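Local coordinates for thermostable carboxypeptidase 1 (Pyrococcus furiosus, PDB 1KA2), which removes amino acids one at a time from the C-terminus of peptides, as a cobalt-dependent homodimeric metallocarboxypeptidase of the M32 family, at residues T424-H436 against I481-W493. Sequence-based numbering, arbitrary orientation.
Sequences TIGTLLSAQLYYH and IGEDMDAEYFVRW
Gln432 reaches from its helix into the loop 483-486 and bonds there at both ends of its amide. CG stands anti to the backbone N (chi1 -156°) and the chain runs on extended, which carries the amide to the loop backbone. NE2 donates to Asp484 O at 2.8 Å, nearly in the amide plane, and to Glu483 OE2; OE1 accepts from Asp486 N at 2.9 Å, the donor lying above the carbonyl plane. Glu483 OE2 is shared: His436 NE2 meets it at 2.9 Å, in the plane of the imidazole, from the face of the carboxylate opposite to Gln432. Shortening Gln432 to an alanine is likely to leave Asp484 O and Asp486 N without this partner, and Glu483 OE2 with the His436 bond but not the amide's.

Beyond the loop, helix 488-493 crosses 424-436 at 73°, with Ala431 CB 3.4 Å from Phe490 CA. Tyr489 enters as a knob among Ala431, Gln432, Tyr435 and His436, its ring almost parallel to the Gln432 amide. The Arg492 guanidinium stacks over one face of the Tyr435 ring, its plane tilted 26° from the ring, a cation-pi contact with CZ 4.5 Å from the centroid. Leu428 CD2 packs 3.7 Å from Phe490 CB, while a water links Leu428 O, Asp486 O and Phe490 N. Helix 295-309, which supplies the metal ligand Glu299, packs against Leu429 and Leu433; helix 359-375 touches Leu428 and Phe490, and helix 169-192 touches Met485 and Phe490.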
loop_
_atom_site.group_PDB
_atom_site.type_symbol
_atom_site.label_atom_id
_atom_site.label_comp_id
_atom_site.label_asym_id
_atom_site.label_seq_id
_atom_site.Cartn_x
_atom_site.Cartn_y
_atom_site.Cartn_z
ATOM N N THR A 424 -7.136 30.049 2.190
ATOM C CA THR A 424 -6.899 31.446 1.823
ATOM C C THR A 424 -5.454 31.808 2.147
ATOM O O THR A 424 -4.790 32.487 1.372
ATOM C CB THR A 424 -7.873 32.394 2.573
ATOM O OG1 THR A 424 -9.209 32.143 2.121
ATOM C CG2 THR A 424 -7.520 33.861 2.322
ATOM N N ILE A 425 -4.973 31.333 3.296
ATOM C CA ILE A 425 -3.600 31.587 3.731
ATOM C C ILE A 425 -2.622 31.133 2.653
ATOM O O ILE A 425 -1.645 31.826 2.352
ATOM C CB ILE A 425 -3.269 30.840 5.032
ATOM C CG1 ILE A 425 -4.090 31.429 6.181
ATOM C CG2 ILE A 425 -1.766 30.906 5.303
ATOM C CD1 ILE A 425 -3.805 30.788 7.529
ATOM N N GLY A 426 -2.871 29.947 2.096
ATOM C CA GLY A 426 -2.014 29.433 1.043
ATOM C C GLY A 426 -2.035 30.302 -0.200
ATOM O O GLY A 426 -0.986 30.598 -0.772
ATOM N N THR A 427 -3.228 30.704 -0.637
ATOM C CA THR A 427 -3.334 31.554 -1.833
ATOM C C THR A 427 -2.560 32.848 -1.565
ATOM O O THR A 427 -1.709 33.255 -2.356
ATOM C CB THR A 427 -4.806 31.938 -2.153
ATOM O OG1 THR A 427 -5.298 32.814 -1.129
ATOM C CG2 THR A 427 -5.692 30.690 -2.205
ATOM N N LEU A 428 -2.856 33.485 -0.434
ATOM C CA LEU A 428 -2.191 34.734 -0.063
ATOM C C LEU A 428 -0.682 34.547 -0.022
ATOM O O LEU A 428 0.068 35.254 -0.703
ATOM C CB LEU A 428 -2.672 35.220 1.306
ATOM C CG LEU A 428 -4.183 35.428 1.499
ATOM C CD1 LEU A 428 -4.410 36.284 2.730
ATOM C CD2 LEU A 428 -4.811 36.091 0.280
ATOM N N LEU A 429 -0.235 33.598 0.790
ATOM C CA LEU A 429 1.185 33.332 0.899
ATOM C C LEU A 429 1.883 33.046 -0.435
ATOM O O LEU A 429 3.085 33.310 -0.567
ATOM C CB LEU A 429 1.432 32.157 1.845
ATOM C CG LEU A 429 1.583 32.495 3.320
ATOM C CD1 LEU A 429 0.289 33.093 3.817
ATOM C CD2 LEU A 429 1.940 31.245 4.110
ATOM N N SER A 430 1.163 32.485 -1.408
ATOM C CA SER A 430 1.788 32.159 -2.700
ATOM C C SER A 430 2.185 33.431 -3.442
ATOM O O SER A 430 3.181 33.458 -4.186
ATOM C CB SER A 430 0.868 31.306 -3.599
ATOM O OG SER A 430 -0.215 32.053 -4.137
ATOM N N ALA A 431 1.397 34.481 -3.224
ATOM C CA ALA A 431 1.641 35.782 -3.841
ATOM C C ALA A 431 2.869 36.415 -3.192
ATOM O O ALA A 431 3.805 36.815 -3.875
ATOM C CB ALA A 431 0.429 36.685 -3.653
ATOM N N GLN A 432 2.859 36.478 -1.865
ATOM C CA GLN A 432 3.959 37.062 -1.106
ATOM C C GLN A 432 5.291 36.406 -1.474
ATOM O O GLN A 432 6.281 37.084 -1.731
ATOM C CB GLN A 432 3.680 36.906 0.396
ATOM C CG GLN A 432 4.392 37.923 1.293
ATOM C CD GLN A 432 3.905 37.881 2.738
ATOM O OE1 GLN A 432 2.768 37.485 3.011
ATOM N NE2 GLN A 432 4.755 38.310 3.668
ATOM N N LEU A 433 5.307 35.078 -1.491
ATOM C CA LEU A 433 6.513 34.345 -1.834
ATOM C C LEU A 433 6.994 34.684 -3.228
ATOM O O LEU A 433 8.196 34.716 -3.480
ATOM C CB LEU A 433 6.270 32.832 -1.722
ATOM C CG LEU A 433 6.087 32.333 -0.287
ATOM C CD1 LEU A 433 5.867 30.816 -0.243
ATOM C CD2 LEU A 433 7.326 32.740 0.510
ATOM N N TYR A 434 6.055 34.917 -4.140
ATOM C CA TYR A 434 6.403 35.246 -5.520
ATOM C C TYR A 434 7.267 36.497 -5.611
ATOM O O TYR A 434 8.264 36.515 -6.336
ATOM C CB TYR A 434 5.143 35.451 -6.373
ATOM C CG TYR A 434 5.419 36.193 -7.665
ATOM C CD1 TYR A 434 6.257 35.648 -8.649
ATOM C CD2 TYR A 434 4.885 37.468 -7.887
ATOM C CE1 TYR A 434 6.561 36.359 -9.822
ATOM C CE2 TYR A 434 5.180 38.185 -9.046
ATOM C CZ TYR A 434 6.016 37.627 -10.010
ATOM O OH TYR A 434 6.287 38.336 -11.157
ATOM N N TYR A 435 6.880 37.541 -4.883
ATOM C CA TYR A 435 7.626 38.797 -4.904
ATOM C C TYR A 435 8.975 38.689 -4.213
ATOM O O TYR A 435 9.923 39.366 -4.595
ATOM C CB TYR A 435 6.789 39.927 -4.295
ATOM C CG TYR A 435 5.647 40.334 -5.206
ATOM C CD1 TYR A 435 4.320 40.162 -4.821
ATOM C CD2 TYR A 435 5.902 40.817 -6.489
ATOM C CE1 TYR A 435 3.269 40.453 -5.697
ATOM C CE2 TYR A 435 4.859 41.109 -7.373
ATOM C CZ TYR A 435 3.546 40.919 -6.972
ATOM O OH TYR A 435 2.520 41.154 -7.867
ATOM N N HIS A 436 9.067 37.830 -3.205
ATOM C CA HIS A 436 10.329 37.648 -2.514
ATOM C C HIS A 436 11.316 36.879 -3.389
ATOM O O HIS A 436 12.524 37.128 -3.342
ATOM C CB HIS A 436 10.099 36.928 -1.191
ATOM C CG HIS A 436 9.579 37.826 -0.112
ATOM N ND1 HIS A 436 10.395 38.682 0.597
ATOM C CD2 HIS A 436 8.321 38.046 0.337
ATOM C CE1 HIS A 436 9.661 39.391 1.434
ATOM N NE2 HIS A 436 8.399 39.027 1.297
ATOM N N ILE A 481 11.293 34.984 5.481
ATOM C CA ILE A 481 10.844 36.073 4.627
ATOM C C ILE A 481 10.958 37.467 5.256
ATOM O O ILE A 481 10.541 38.466 4.670
ATOM C CB ILE A 481 9.397 35.782 4.164
ATOM C CG1 ILE A 481 9.395 34.488 3.347
ATOM C CG2 ILE A 481 8.844 36.908 3.325
ATOM C CD1 ILE A 481 10.455 34.452 2.264
ATOM N N GLY A 482 11.544 37.526 6.446
ATOM C CA GLY A 482 11.718 38.798 7.119
ATOM C C GLY A 482 10.426 39.509 7.469
ATOM O O GLY A 482 10.431 40.694 7.798
ATOM N N GLU A 483 9.313 38.794 7.397
ATOM C CA GLU A 483 8.028 39.390 7.727
ATOM C C GLU A 483 6.948 38.349 7.967
ATOM O O GLU A 483 7.206 37.141 7.957
ATOM C CB GLU A 483 7.586 40.370 6.626
ATOM C CG GLU A 483 7.804 39.872 5.202
ATOM C CD GLU A 483 7.272 40.832 4.154
ATOM O OE1 GLU A 483 7.513 42.049 4.272
ATOM O OE2 GLU A 483 6.619 40.370 3.201
ATOM N N ASP A 484 5.739 38.840 8.201
ATOM C CA ASP A 484 4.587 37.992 8.451
ATOM C C ASP A 484 3.688 38.015 7.222
ATOM O O ASP A 484 3.907 38.798 6.297
ATOM C CB ASP A 484 3.820 38.517 9.666
ATOM C CG ASP A 484 4.626 38.434 10.942
ATOM O OD1 ASP A 484 4.610 37.370 11.591
ATOM O OD2 ASP A 484 5.287 39.433 11.288
ATOM N N MET A 485 2.682 37.151 7.211
ATOM C CA MET A 485 1.756 37.103 6.095
ATOM C C MET A 485 1.118 38.481 5.953
ATOM O O MET A 485 0.847 39.153 6.948
ATOM C CB MET A 485 0.670 36.044 6.348
ATOM C CG MET A 485 -0.403 35.987 5.270
ATOM S SD MET A 485 -1.637 34.700 5.541
ATOM C CE MET A 485 -2.922 35.603 6.369
ATOM N N ASP A 486 0.902 38.902 4.714
ATOM C CA ASP A 486 0.271 40.185 4.431
ATOM C C ASP A 486 -0.540 40.065 3.153
ATOM O O ASP A 486 0.008 39.981 2.052
ATOM C CB ASP A 486 1.314 41.293 4.282
ATOM C CG ASP A 486 0.718 42.582 3.733
ATOM O OD1 ASP A 486 -0.345 43.022 4.226
ATOM O OD2 ASP A 486 1.319 43.161 2.807
ATOM N N ALA A 487 -1.854 40.052 3.314
ATOM C CA ALA A 487 -2.772 39.923 2.195
ATOM C C ALA A 487 -2.479 40.862 1.034
ATOM O O ALA A 487 -2.805 40.552 -0.110
ATOM C CB ALA A 487 -4.191 40.136 2.682
ATOM N N GLU A 488 -1.867 42.008 1.324
ATOM C CA GLU A 488 -1.556 43.006 0.296
ATOM C C GLU A 488 -0.899 42.472 -0.976
ATOM O O GLU A 488 -1.208 42.944 -2.074
ATOM C CB GLU A 488 -0.675 44.116 0.883
ATOM C CG GLU A 488 -1.402 45.083 1.811
ATOM C CD GLU A 488 -2.549 45.795 1.118
ATOM O OE1 GLU A 488 -2.390 46.151 -0.073
ATOM O OE2 GLU A 488 -3.601 46.004 1.764
ATOM N N TYR A 489 0.002 41.499 -0.833
ATOM C CA TYR A 489 0.690 40.928 -1.992
ATOM C C TYR A 489 -0.248 40.257 -2.976
ATOM O O TYR A 489 -0.103 40.413 -4.192
ATOM C CB TYR A 489 1.752 39.924 -1.554
ATOM C CG TYR A 489 2.961 40.567 -0.929
ATOM C CD1 TYR A 489 3.064 40.708 0.450
ATOM C CD2 TYR A 489 4.001 41.051 -1.720
ATOM C CE1 TYR A 489 4.174 41.311 1.026
ATOM C CE2 TYR A 489 5.112 41.661 -1.153
ATOM C CZ TYR A 489 5.190 41.783 0.218
ATOM O OH TYR A 489 6.292 42.365 0.787
ATOM N N PHE A 490 -1.205 39.501 -2.454
ATOM C CA PHE A 490 -2.165 38.819 -3.311
ATOM C C PHE A 490 -2.931 39.839 -4.151
ATOM O O PHE A 490 -3.232 39.595 -5.318
ATOM C CB PHE A 490 -3.152 37.998 -2.468
ATOM C CG PHE A 490 -4.113 37.178 -3.288
ATOM C CD1 PHE A 490 -3.673 36.054 -3.988
ATOM C CD2 PHE A 490 -5.455 37.541 -3.380
ATOM C CE1 PHE A 490 -4.557 35.302 -4.767
ATOM C CE2 PHE A 490 -6.347 36.801 -4.156
ATOM C CZ PHE A 490 -5.896 35.676 -4.852
ATOM N N VAL A 491 -3.248 40.984 -3.553
ATOM C CA VAL A 491 -3.978 42.033 -4.264
ATOM C C VAL A 491 -3.157 42.618 -5.419
ATOM O O VAL A 491 -3.678 42.834 -6.516
ATOM C CB VAL A 491 -4.391 43.172 -3.303
ATOM C CG1 VAL A 491 -5.140 44.253 -4.074
ATOM C CG2 VAL A 491 -5.274 42.615 -2.185
ATOM N N ARG A 492 -1.872 42.870 -5.179
ATOM C CA ARG A 492 -1.016 43.410 -6.226
ATOM C C ARG A 492 -0.871 42.365 -7.316
ATOM O O ARG A 492 -1.041 42.668 -8.498
ATOM C CB ARG A 492 0.367 43.759 -5.687
ATOM C CG ARG A 492 1.216 44.517 -6.700
ATOM C CD ARG A 492 2.700 44.467 -6.367
ATOM N NE ARG A 492 2.952 44.640 -4.939
ATOM C CZ ARG A 492 4.157 44.816 -4.407
ATOM N NH1 ARG A 492 5.230 44.848 -5.192
ATOM N NH2 ARG A 492 4.288 44.953 -3.090
ATOM N N TRP A 493 -0.549 41.131 -6.922
ATOM C CA TRP A 493 -0.403 40.047 -7.893
ATOM C C TRP A 493 -1.606 40.078 -8.846
ATOM O O TRP A 493 -1.446 40.153 -10.063
ATOM C CB TRP A 493 -0.327 38.679 -7.181
ATOM C CG TRP A 493 -0.225 37.490 -8.141
ATOM C CD1 TRP A 493 0.808 37.211 -8.992
ATOM C CD2 TRP A 493 -1.218 36.474 -8.374
ATOM N NE1 TRP A 493 0.521 36.094 -9.742
ATOM C CE2 TRP A 493 -0.714 35.621 -9.385
ATOM C CE3 TRP A 493 -2.484 36.205 -7.828
ATOM C CZ2 TRP A 493 -1.430 34.517 -9.862
ATOM C CZ3 TRP A 493 -3.196 35.110 -8.302
ATOM C CH2 TRP A 493 -2.665 34.280 -9.311
HETATM O O HOH W 1 -0.738 38.173 -0.066
#